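Local atomic coordinates of tRNA threonylcarbamoyladenosine dehydratase (Escherichia coli, PDB entry 4D7A), a protein that catalyses the ATP-dependent dehydration of threonylcarbamoyladenosine at position 37 of tRNAs to its cyclic form, and can accept sulfur from the desulfurase CsdA in vitro. Residues Ile33-Ile38 and Ile57-Met62; Val109-Val114 and Lys135-Ala140; Ser123-Ala128 and Ile147-Thr152. All blocks are in the same frame, centred on the assembly; numbering follows the deposited sequence.

How the interactions relate
All three contacts lie in the nucleotide-binding ThiF domain and are built round one mixed sheet, in which strands 56-60, 32-36, 124-127 and 149-152 run side by side. Interaction 1 closes before the others begin along the chain, whereas the segments of interactions 2 and 3 alternate, because helix 132-144 connects the two strands of interaction 3. Centres lie about 10 Å apart for interactions 1 and 3, about 12 Å for 2 and 3, and about 13 Å for 1 and 2. Strands 32-36 and 124-127 join interactions 1 and 3 through backbone bonds. Interactions 1 and 2 share AMP: the first holds its ribose, the second its adenine.

Interaction 1. Residues Ile33-Ile38 and Ile57-Met62; sequences ICVVGI and ITLIDM. With AMP (adenosine monophosphate), chain K.
The first beta-alpha-beta unit of the Rossmann-like ThiF fold pairs Ile33-Val36 with Ile57-Ile60 as parallel strands, helix 42-51 lying between them in sequence. Their short axes approach to 4.7 Å and diverge by only 16°. Backbone bonds alternate between the strands: Val35 N donates to Thr58 O at 2.8 Å, Val35 O accepts from Ile60 N at 3.0 Å, and Gly37 N carries the pairing past the strand end to Ile60 O.

Side chains add contacts on both faces. On one, SG of Cys34, anti to its backbone N (chi1 -176°), lies 3.6 Å from Ile60 CD1. On the other, the Ile38 side chain crosses that of Leu59 at about a right angle, CD1 meeting CD2 at 3.7 Å.

Beyond the strands, Gly37 begins a GxGxxG pattern and Asp61 holds the ribose of AMP, consistent with nucleotide binding of Rossmann type. Asp61 OD1 is hydrogen-bonded to AMP O2' and also accepts from the backbone N of Asp63. The other oxygen, Asp61 OD2, is gripped twice: AMP O3' donates to it at 2.6 Å, and Ile38 N, coming from the anti side and 18° out of the carboxylate plane, donates to Asp61 OD2 at 2.8 Å.

Interaction 2. Residues Val109-Val114 and Lys135-Ala140; sequences VTPDNV and KAALIA. With AMP (adenosine monophosphate), chain K.
Apolar contacts alone hold the loop Val109-Val114 against helix 132-144, with no hydrogen bond between the two segments. Ala137, the residue most covered here, sets its CB 3.8 Å from CG of Pro111, so the methyl lies against the face of the proline ring. One residue further along the helix, Leu138 is touched from two directions. CG1 of Val109 approaches its CB at 4.3 Å, while CG2 of Val114 comes within 4.0 Å of Leu138 CD1, the two side chains meeting at an oblique angle. That Val114 methyl is placed there by standing anti to its own backbone N.

Polar bonds serve the loop itself. Thr110 N donates to Asn113 OD1 at 2.7 Å, from 39° above the amide's carbonyl plane, and Asn113 N returns a bond to Thr110 OG1 at 3.1 Å, an ST motif. The two bonds run in opposite directions and so tie each side chain to the other residue's backbone N.

Bonds to the ligand come from the backbone of Val109. Its N donates to AMP N1 at 3.1 Å (162° at the hydrogen), and its O accepts weakly from AMP N6 at 3.3 Å.

A backbone amide and carbonyl thus read the Watson-Crick edge of adenine, while the apolar side chains beside them seat the reading residue on the helix. The pattern is consistent with selection for adenine by donor and acceptor positions.

Interaction 3. Residues Ser123-Ala128 and Ile147-Thr152; sequences SYVIDA and IPLVTT. With GOL (glycerol), chain L.
Asp127 OD2 is held by a salt bridge from Lys135 NZ of helix 132-144, and on the adjoining strand it meets Thr151 OG1 in a very short bond whose modelled length, 2.4 Å, is doubtful. The side chains of Asp127 and Thr151 do lie alongside each other and point the same way. Next to them Thr152 OG1 donates to Asp127 O at 2.9 Å, arriving in the carbonyl plane on a lone pair; chi1 of 48° sets this hydroxyl between its own backbone N and carbonyl carbon.

These bonds finish the parallel pairing of strands 124-127 and 149-152, which helix 132-144 connects in a beta-alpha-beta unit. Val125 N donates to Pro148 O at 2.8 Å, and Asp127 N to Val150 O at 2.9 Å in a nearly straight bond (172° at the hydrogen).

At the other end, Tyr124 lays its ring under Pro148. The proline CB stands 3.5 Å from the ring centroid, 16° off the normal, a CH-pi contact displaced toward the rim. A water in the plane of the ring accepts from Tyr124 OH at 2.7 Å and donates to Leu149 O, carrying the phenol back to the strand. A glycerol, probably from the crystallisation liquor, accepts from Leu149 N at 3.0 Å.

The contact therefore changes character along its length. Solvent and glycerol serve backbone atoms at the Pro148-Leu149 end, whereas at the buried Asp127 end a carboxylate is matched by a lysine, whose positive charge would probably stabilise it.

Interaction 1. Residues Ile33-Ile38 and Ile57-Met62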
loop_
_atom_site.group_PDB
_atom_site.type_symbol
_atom_site.label_atom_id
_atom_site.label_comp_id
_atom_site.label_asym_id
_atom_site.label_seq_id
_atom_site.Cartn_x
_atom_site.Cartn_y
_atom_site.Cartn_z
ATOM N N ILE B 33 -12.757 -8.275 12.446
ATOM C CA ILE B 33 -12.795 -8.364 10.996
ATOM C C ILE B 33 -12.045 -9.600 10.543
ATOM O O ILE B 33 -11.005 -9.954 11.093
ATOM C CB ILE B 33 -12.222 -7.063 10.351
ATOM C CG1 ILE B 33 -13.202 -5.917 10.647
ATOM C CG2 ILE B 33 -12.015 -7.231 8.839
ATOM C CD1 ILE B 33 -12.850 -4.580 10.058
ATOM N N CYS B 34 -12.613 -10.265 9.548
ATOM C CA CYS B 34 -12.060 -11.490 8.994
ATOM C C CYS B 34 -11.448 -11.195 7.634
ATOM O O CYS B 34 -12.122 -10.639 6.758
ATOM C CB CYS B 34 -13.160 -12.539 8.839
ATOM S SG CYS B 34 -12.574 -14.153 8.249
ATOM N N VAL B 35 -10.193 -11.592 7.445
ATOM C CA VAL B 35 -9.566 -11.513 6.118
ATOM C C VAL B 35 -9.391 -12.917 5.582
ATOM O O VAL B 35 -8.720 -13.742 6.209
ATOM C CB VAL B 35 -8.194 -10.822 6.151
ATOM C CG1 VAL B 35 -7.674 -10.629 4.729
ATOM C CG2 VAL B 35 -8.311 -9.466 6.838
ATOM N N VAL B 36 -10.008 -13.195 4.437
ATOM C CA VAL B 36 -9.898 -14.517 3.816
ATOM C C VAL B 36 -8.953 -14.456 2.619
ATOM O O VAL B 36 -9.243 -13.799 1.609
ATOM C CB VAL B 36 -11.259 -15.063 3.357
ATOM C CG1 VAL B 36 -11.103 -16.531 2.992
ATOM C CG2 VAL B 36 -12.305 -14.905 4.460
ATOM N N GLY B 37 -7.822 -15.140 2.748
ATOM C CA GLY B 37 -6.765 -15.100 1.750
ATOM C C GLY B 37 -5.734 -14.073 2.173
ATOM O O GLY B 37 -6.003 -12.880 2.154
ATOM N N ILE B 38 -4.548 -14.537 2.542
ATOM C CA ILE B 38 -3.501 -13.643 3.045
ATOM C C ILE B 38 -2.374 -13.559 1.998
ATOM O O ILE B 38 -1.197 -13.831 2.284
ATOM C CB ILE B 38 -2.961 -14.142 4.420
ATOM C CG1 ILE B 38 -4.128 -14.506 5.351
ATOM C CG2 ILE B 38 -2.079 -13.075 5.098
ATOM C CD1 ILE B 38 -5.103 -13.341 5.604
ATOM N N ILE B 57 -8.844 -9.596 14.786
ATOM C CA ILE B 57 -8.656 -9.918 13.375
ATOM C C ILE B 57 -8.567 -11.424 13.227
ATOM O O ILE B 57 -7.796 -12.067 13.938
ATOM C CB ILE B 57 -7.372 -9.272 12.805
ATOM C CG1 ILE B 57 -7.445 -7.736 12.927
ATOM C CG2 ILE B 57 -7.186 -9.698 11.352
ATOM C CD1 ILE B 57 -6.125 -7.018 12.590
ATOM N N THR B 58 -9.355 -11.989 12.322
ATOM C CA THR B 58 -9.191 -13.401 11.993
ATOM C C THR B 58 -8.570 -13.510 10.603
ATOM O O THR B 58 -8.970 -12.785 9.674
ATOM C CB THR B 58 -10.534 -14.164 12.033
ATOM O OG1 THR B 58 -11.010 -14.218 13.386
ATOM C CG2 THR B 58 -10.355 -15.593 11.516
ATOM N N LEU B 59 -7.576 -14.394 10.471
ATOM C CA LEU B 59 -6.901 -14.631 9.199
ATOM C C LEU B 59 -7.160 -16.058 8.739
ATOM O O LEU B 59 -6.898 -17.007 9.488
ATOM C CB LEU B 59 -5.393 -14.424 9.324
ATOM C CG LEU B 59 -4.929 -13.095 9.913
ATOM C CD1 LEU B 59 -3.410 -13.090 9.998
ATOM C CD2 LEU B 59 -5.431 -11.931 9.053
ATOM N N ILE B 60 -7.666 -16.210 7.517
ATOM C CA ILE B 60 -7.960 -17.548 6.988
ATOM C C ILE B 60 -7.177 -17.833 5.708
ATOM O O ILE B 60 -7.397 -17.201 4.678
ATOM C CB ILE B 60 -9.473 -17.747 6.719
ATOM C CG1 ILE B 60 -10.288 -17.346 7.954
ATOM C CG2 ILE B 60 -9.750 -19.218 6.313
ATOM C CD1 ILE B 60 -11.795 -17.674 7.871
ATOM N N ASP B 61 -6.260 -18.796 5.793
ATOM C CA ASP B 61 -5.444 -19.224 4.656
ATOM C C ASP B 61 -4.735 -20.511 5.062
ATOM O O ASP B 61 -4.393 -20.665 6.232
ATOM C CB ASP B 61 -4.407 -18.151 4.279
ATOM C CG ASP B 61 -3.966 -18.229 2.823
ATOM O OD1 ASP B 61 -3.854 -19.350 2.266
ATOM O OD2 ASP B 61 -3.703 -17.154 2.234
ATOM N N MET B 62 -4.510 -21.429 4.120
ATOM C CA MET B 62 -3.767 -22.644 4.455
ATOM C C MET B 62 -2.410 -22.659 3.753
ATOM O O MET B 62 -1.634 -23.603 3.927
ATOM C CB MET B 62 -4.550 -23.930 4.080
ATOM C CG MET B 62 -4.119 -25.170 4.881
ATOM S SD MET B 62 -4.832 -26.773 4.418
ATOM C CE MET B 62 -6.589 -26.473 4.427
HETATM P P AMP K . -2.117 -14.165 -4.677
HETATM O O1P AMP K . -1.425 -12.840 -4.511
HETATM O O2P AMP K . -1.147 -15.275 -5.022
HETATM O O3P AMP K . -3.301 -14.147 -5.631
HETATM O "O5'" AMP K . -2.719 -14.534 -3.234
HETATM C "C5'" AMP K . -3.891 -15.352 -3.077
HETATM C "C4'" AMP K . -4.046 -15.896 -1.667
HETATM O "O4'" AMP K . -5.422 -16.352 -1.427
HETATM C "C3'" AMP K . -3.134 -17.090 -1.325
HETATM O "O3'" AMP K . -2.481 -16.870 -0.073
HETATM C "C2'" AMP K . -4.116 -18.261 -1.188
HETATM O "O2'" AMP K . -3.714 -19.298 -0.317
HETATM C "C1'" AMP K . -5.368 -17.557 -0.688
HETATM N N9 AMP K . -6.588 -18.361 -0.862
HETATM C C8 AMP K . -6.945 -18.962 -2.016
HETATM N N7 AMP K . -8.086 -19.689 -1.880
HETATM C C5 AMP K . -8.468 -19.586 -0.595
HETATM C C6 AMP K . -9.595 -20.109 0.216
HETATM N N6 AMP K . -10.536 -20.902 -0.324
HETATM N N1 AMP K . -9.667 -19.777 1.517
HETATM C C2 AMP K . -8.712 -18.999 2.083
HETATM N N3 AMP K . -7.663 -18.484 1.416
HETATM C C4 AMP K . -7.474 -18.731 0.086
#

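Interaction 2. Residues Val109-Val114 and Lys135-Ala140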
loop_
_atom_site.group_PDB
_atom_site.type_symbol
_atom_site.label_atom_id
_atom_site.label_comp_id
_atom_site.label_asym_id
_atom_site.label_seq_id
_atom_site.Cartn_x
_atom_site.Cartn_y
_atom_site.Cartn_z
ATOM N N VAL B 109 -11.693 -21.770 2.684
ATOM C CA VAL B 109 -13.155 -21.735 2.721
ATOM C C VAL B 109 -13.715 -22.650 1.640
ATOM O O VAL B 109 -13.229 -22.661 0.511
ATOM C CB VAL B 109 -13.691 -20.296 2.537
ATOM C CG1 VAL B 109 -15.212 -20.283 2.354
ATOM C CG2 VAL B 109 -13.284 -19.432 3.718
ATOM N N THR B 110 -14.704 -23.454 2.006
ATOM C CA THR B 110 -15.412 -24.306 1.052
ATOM C C THR B 110 -16.905 -24.114 1.243
ATOM O O THR B 110 -17.334 -23.610 2.283
ATOM C CB THR B 110 -15.088 -25.804 1.244
ATOM O OG1 THR B 110 -15.753 -26.275 2.418
ATOM C CG2 THR B 110 -13.601 -26.039 1.360
ATOM N N PRO B 111 -17.720 -24.538 0.258
ATOM C CA PRO B 111 -19.164 -24.504 0.512
ATOM C C PRO B 111 -19.550 -25.253 1.788
ATOM O O PRO B 111 -20.530 -24.904 2.446
ATOM C CB PRO B 111 -19.748 -25.186 -0.726
ATOM C CG PRO B 111 -18.775 -24.875 -1.799
ATOM C CD PRO B 111 -17.415 -24.874 -1.145
ATOM N N ASP B 112 -18.751 -26.253 2.150
ATOM C CA ASP B 112 -19.047 -27.092 3.303
ATOM C C ASP B 112 -18.676 -26.495 4.659
ATOM O O ASP B 112 -19.276 -26.862 5.672
ATOM C CB ASP B 112 -18.351 -28.453 3.153
ATOM C CG ASP B 112 -18.954 -29.295 2.047
ATOM O OD1 ASP B 112 -20.174 -29.168 1.809
ATOM O OD2 ASP B 112 -18.213 -30.086 1.426
ATOM N N ASN B 113 -17.682 -25.611 4.707
ATOM C CA ASN B 113 -17.274 -25.067 6.001
ATOM C C ASN B 113 -17.553 -23.579 6.179
ATOM O O ASN B 113 -17.296 -23.031 7.248
ATOM C CB ASN B 113 -15.779 -25.319 6.257
ATOM C CG ASN B 113 -14.860 -24.602 5.267
ATOM O OD1 ASN B 113 -15.214 -23.582 4.660
ATOM N ND2 ASN B 113 -13.646 -25.125 5.131
ATOM N N VAL B 114 -18.059 -22.926 5.139
ATOM C CA VAL B 114 -18.190 -21.471 5.184
ATOM C C VAL B 114 -19.124 -20.988 6.306
ATOM O O VAL B 114 -18.824 -19.987 6.972
ATOM C CB VAL B 114 -18.667 -20.901 3.824
ATOM C CG1 VAL B 114 -20.056 -21.412 3.440
ATOM C CG2 VAL B 114 -18.609 -19.356 3.835
ATOM N N LYS B 135 -14.318 -18.507 -3.583
ATOM C CA LYS B 135 -14.711 -17.105 -3.613
ATOM C C LYS B 135 -16.231 -16.981 -3.763
ATOM O O LYS B 135 -16.881 -16.193 -3.072
ATOM C CB LYS B 135 -13.996 -16.394 -4.763
ATOM C CG LYS B 135 -13.927 -14.876 -4.641
ATOM C CD LYS B 135 -12.962 -14.334 -5.691
ATOM C CE LYS B 135 -12.785 -12.823 -5.595
ATOM N NZ LYS B 135 -11.977 -12.442 -4.405
ATOM N N ALA B 136 -16.787 -17.768 -4.681
ATOM C CA ALA B 136 -18.223 -17.761 -4.906
ATOM C C ALA B 136 -18.976 -18.243 -3.661
ATOM O O ALA B 136 -19.994 -17.673 -3.281
ATOM C CB ALA B 136 -18.572 -18.633 -6.118
ATOM N N ALA B 137 -18.462 -19.280 -3.014
ATOM C CA ALA B 137 -19.129 -19.819 -1.832
ATOM C C ALA B 137 -19.162 -18.790 -0.698
ATOM O O ALA B 137 -20.179 -18.617 -0.019
ATOM C CB ALA B 137 -18.437 -21.086 -1.375
ATOM N N LEU B 138 -18.046 -18.103 -0.510
ATOM C CA LEU B 138 -17.939 -17.096 0.541
ATOM C C LEU B 138 -18.886 -15.925 0.275
ATOM O O LEU B 138 -19.621 -15.475 1.157
ATOM C CB LEU B 138 -16.495 -16.598 0.649
ATOM C CG LEU B 138 -16.279 -15.462 1.659
ATOM C CD1 LEU B 138 -16.590 -15.951 3.070
ATOM C CD2 LEU B 138 -14.848 -14.941 1.573
ATOM N N ILE B 139 -18.867 -15.435 -0.957
ATOM C CA ILE B 139 -19.679 -14.288 -1.324
ATOM C C ILE B 139 -21.168 -14.608 -1.253
ATOM O O ILE B 139 -21.947 -13.816 -0.720
ATOM C CB ILE B 139 -19.303 -13.786 -2.725
ATOM C CG1 ILE B 139 -17.939 -13.104 -2.667
ATOM C CG2 ILE B 139 -20.346 -12.804 -3.264
ATOM C CD1 ILE B 139 -17.385 -12.811 -4.044
ATOM N N ALA B 140 -21.561 -15.768 -1.774
ATOM C CA ALA B 140 -22.964 -16.161 -1.745
ATOM C C ALA B 140 -23.461 -16.243 -0.307
ATOM O O ALA B 140 -24.539 -15.745 0.005
ATOM C CB ALA B 140 -23.173 -17.493 -2.475
HETATM P P AMP K . -2.117 -14.165 -4.677
HETATM O O1P AMP K . -1.425 -12.840 -4.511
HETATM O O2P AMP K . -1.147 -15.275 -5.022
HETATM O O3P AMP K . -3.301 -14.147 -5.631
HETATM O "O5'" AMP K . -2.719 -14.534 -3.234
HETATM C "C5'" AMP K . -3.891 -15.352 -3.077
HETATM C "C4'" AMP K . -4.046 -15.896 -1.667
HETATM O "O4'" AMP K . -5.422 -16.352 -1.427
HETATM C "C3'" AMP K . -3.134 -17.090 -1.325
HETATM O "O3'" AMP K . -2.481 -16.870 -0.073
HETATM C "C2'" AMP K . -4.116 -18.261 -1.188
HETATM O "O2'" AMP K . -3.714 -19.298 -0.317
HETATM C "C1'" AMP K . -5.368 -17.557 -0.688
HETATM N N9 AMP K . -6.588 -18.361 -0.862
HETATM C C8 AMP K . -6.945 -18.962 -2.016
HETATM N N7 AMP K . -8.086 -19.689 -1.880
HETATM C C5 AMP K . -8.468 -19.586 -0.595
HETATM C C6 AMP K . -9.595 -20.109 0.216
HETATM N N6 AMP K . -10.536 -20.902 -0.324
HETATM N N1 AMP K . -9.667 -19.777 1.517
HETATM C C2 AMP K . -8.712 -18.999 2.083
HETATM N N3 AMP K . -7.663 -18.484 1.416
HETATM C C4 AMP K . -7.474 -18.731 0.086
#

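Interaction 3. Residues Ser123-Ala128 and Ile147-Thr152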
loop_
_atom_site.group_PDB
_atom_site.type_symbol
_atom_site.label_atom_id
_atom_site.label_comp_id
_atom_site.label_asym_id
_atom_site.label_seq_id
_atom_site.Cartn_x
_atom_site.Cartn_y
_atom_site.Cartn_z
ATOM N N SER B 123 -17.708 -8.200 12.194
ATOM C CA SER B 123 -18.071 -6.832 11.827
ATOM C C SER B 123 -17.997 -6.628 10.313
ATOM O O SER B 123 -18.749 -5.838 9.732
ATOM C CB SER B 123 -17.139 -5.830 12.513
ATOM O OG SER B 123 -17.043 -6.086 13.908
ATOM N N TYR B 124 -17.055 -7.316 9.690
ATOM C CA TYR B 124 -16.821 -7.193 8.252
ATOM C C TYR B 124 -15.998 -8.369 7.776
ATOM O O TYR B 124 -15.157 -8.889 8.511
ATOM C CB TYR B 124 -16.079 -5.876 7.899
ATOM C CG TYR B 124 -16.819 -5.069 6.849
ATOM C CD1 TYR B 124 -16.667 -5.343 5.482
ATOM C CD2 TYR B 124 -17.677 -4.048 7.221
ATOM C CE1 TYR B 124 -17.358 -4.606 4.521
ATOM C CE2 TYR B 124 -18.375 -3.310 6.269
ATOM C CZ TYR B 124 -18.217 -3.591 4.929
ATOM O OH TYR B 124 -18.947 -2.852 4.013
ATOM N N VAL B 125 -16.206 -8.752 6.526
ATOM C CA VAL B 125 -15.371 -9.774 5.899
ATOM C C VAL B 125 -14.675 -9.157 4.708
ATOM O O VAL B 125 -15.318 -8.476 3.909
ATOM C CB VAL B 125 -16.209 -10.992 5.458
ATOM C CG1 VAL B 125 -15.324 -12.029 4.746
ATOM C CG2 VAL B 125 -16.880 -11.610 6.684
ATOM N N ILE B 126 -13.356 -9.334 4.633
ATOM C CA ILE B 126 -12.588 -8.897 3.467
ATOM C C ILE B 126 -12.198 -10.139 2.668
ATOM O O ILE B 126 -11.402 -10.984 3.119
ATOM C CB ILE B 126 -11.355 -8.075 3.875
ATOM C CG1 ILE B 126 -11.824 -6.805 4.616
ATOM C CG2 ILE B 126 -10.506 -7.695 2.636
ATOM C CD1 ILE B 126 -10.720 -5.907 5.075
ATOM N N ASP B 127 -12.795 -10.254 1.484
ATOM C CA ASP B 127 -12.573 -11.416 0.633
ATOM C C ASP B 127 -11.418 -11.141 -0.312
ATOM O O ASP B 127 -11.548 -10.356 -1.255
ATOM C CB ASP B 127 -13.828 -11.760 -0.168
ATOM C CG ASP B 127 -13.514 -12.608 -1.378
ATOM O OD1 ASP B 127 -12.599 -13.451 -1.273
ATOM O OD2 ASP B 127 -14.157 -12.423 -2.434
ATOM N N ALA B 128 -10.291 -11.801 -0.062
ATOM C CA ALA B 128 -9.093 -11.627 -0.879
ATOM C C ALA B 128 -8.659 -12.970 -1.436
ATOM O O ALA B 128 -7.463 -13.272 -1.511
ATOM C CB ALA B 128 -7.965 -10.985 -0.065
ATOM N N ILE B 147 -24.063 -10.438 5.867
ATOM C CA ILE B 147 -22.777 -10.210 6.523
ATOM C C ILE B 147 -22.013 -9.174 5.710
ATOM O O ILE B 147 -21.844 -9.364 4.502
ATOM C CB ILE B 147 -21.955 -11.509 6.628
ATOM C CG1 ILE B 147 -22.696 -12.552 7.482
ATOM C CG2 ILE B 147 -20.584 -11.230 7.216
ATOM C CD1 ILE B 147 -22.051 -13.909 7.429
ATOM N N PRO B 148 -21.577 -8.069 6.344
ATOM C CA PRO B 148 -20.890 -7.033 5.561
ATOM C C PRO B 148 -19.636 -7.600 4.924
ATOM O O PRO B 148 -18.823 -8.224 5.614
ATOM C CB PRO B 148 -20.537 -5.956 6.610
ATOM C CG PRO B 148 -21.531 -6.172 7.712
ATOM C CD PRO B 148 -21.735 -7.671 7.755
ATOM N N LEU B 149 -19.493 -7.409 3.617
ATOM C CA LEU B 149 -18.392 -8.015 2.900
ATOM C C LEU B 149 -17.902 -7.050 1.826
ATOM O O LEU B 149 -18.681 -6.320 1.214
ATOM C CB LEU B 149 -18.804 -9.358 2.276
ATOM C CG LEU B 149 -17.747 -10.049 1.394
ATOM C CD1 LEU B 149 -17.714 -11.559 1.620
ATOM C CD2 LEU B 149 -17.981 -9.740 -0.074
ATOM N N VAL B 150 -16.600 -7.013 1.620
ATOM C CA VAL B 150 -16.076 -6.354 0.436
ATOM C C VAL B 150 -15.179 -7.356 -0.255
ATOM O O VAL B 150 -14.399 -8.063 0.393
ATOM C CB VAL B 150 -15.330 -5.019 0.765
ATOM C CG1 VAL B 150 -14.249 -5.202 1.831
ATOM C CG2 VAL B 150 -14.769 -4.390 -0.523
ATOM N N THR B 151 -15.345 -7.477 -1.568
ATOM C CA THR B 151 -14.554 -8.430 -2.296
ATOM C C THR B 151 -13.591 -7.684 -3.203
ATOM O O THR B 151 -13.638 -6.454 -3.338
ATOM C CB THR B 151 -15.429 -9.421 -3.107
ATOM O OG1 THR B 151 -14.584 -10.432 -3.681
ATOM C CG2 THR B 151 -16.196 -8.704 -4.208
ATOM N N THR B 152 -12.641 -8.428 -3.735
ATOM C CA THR B 152 -11.618 -7.832 -4.573
ATOM C C THR B 152 -11.540 -8.624 -5.857
ATOM O O THR B 152 -11.621 -9.853 -5.842
ATOM C CB THR B 152 -10.239 -7.796 -3.849
ATOM O OG1 THR B 152 -9.953 -9.081 -3.281
ATOM C CG2 THR B 152 -10.265 -6.793 -2.711
HETATM C C1 GOL L . -21.430 -6.052 -0.049
HETATM C C2 GOL L . -22.475 -6.385 1.052
HETATM O O2 GOL L . -21.919 -6.161 2.340
HETATM C C3 GOL L . -22.917 -7.856 0.935
HETATM O O3 GOL L . -23.266 -8.453 2.181
HETATM O O HOH W 1 -18.790 -3.600 1.470
#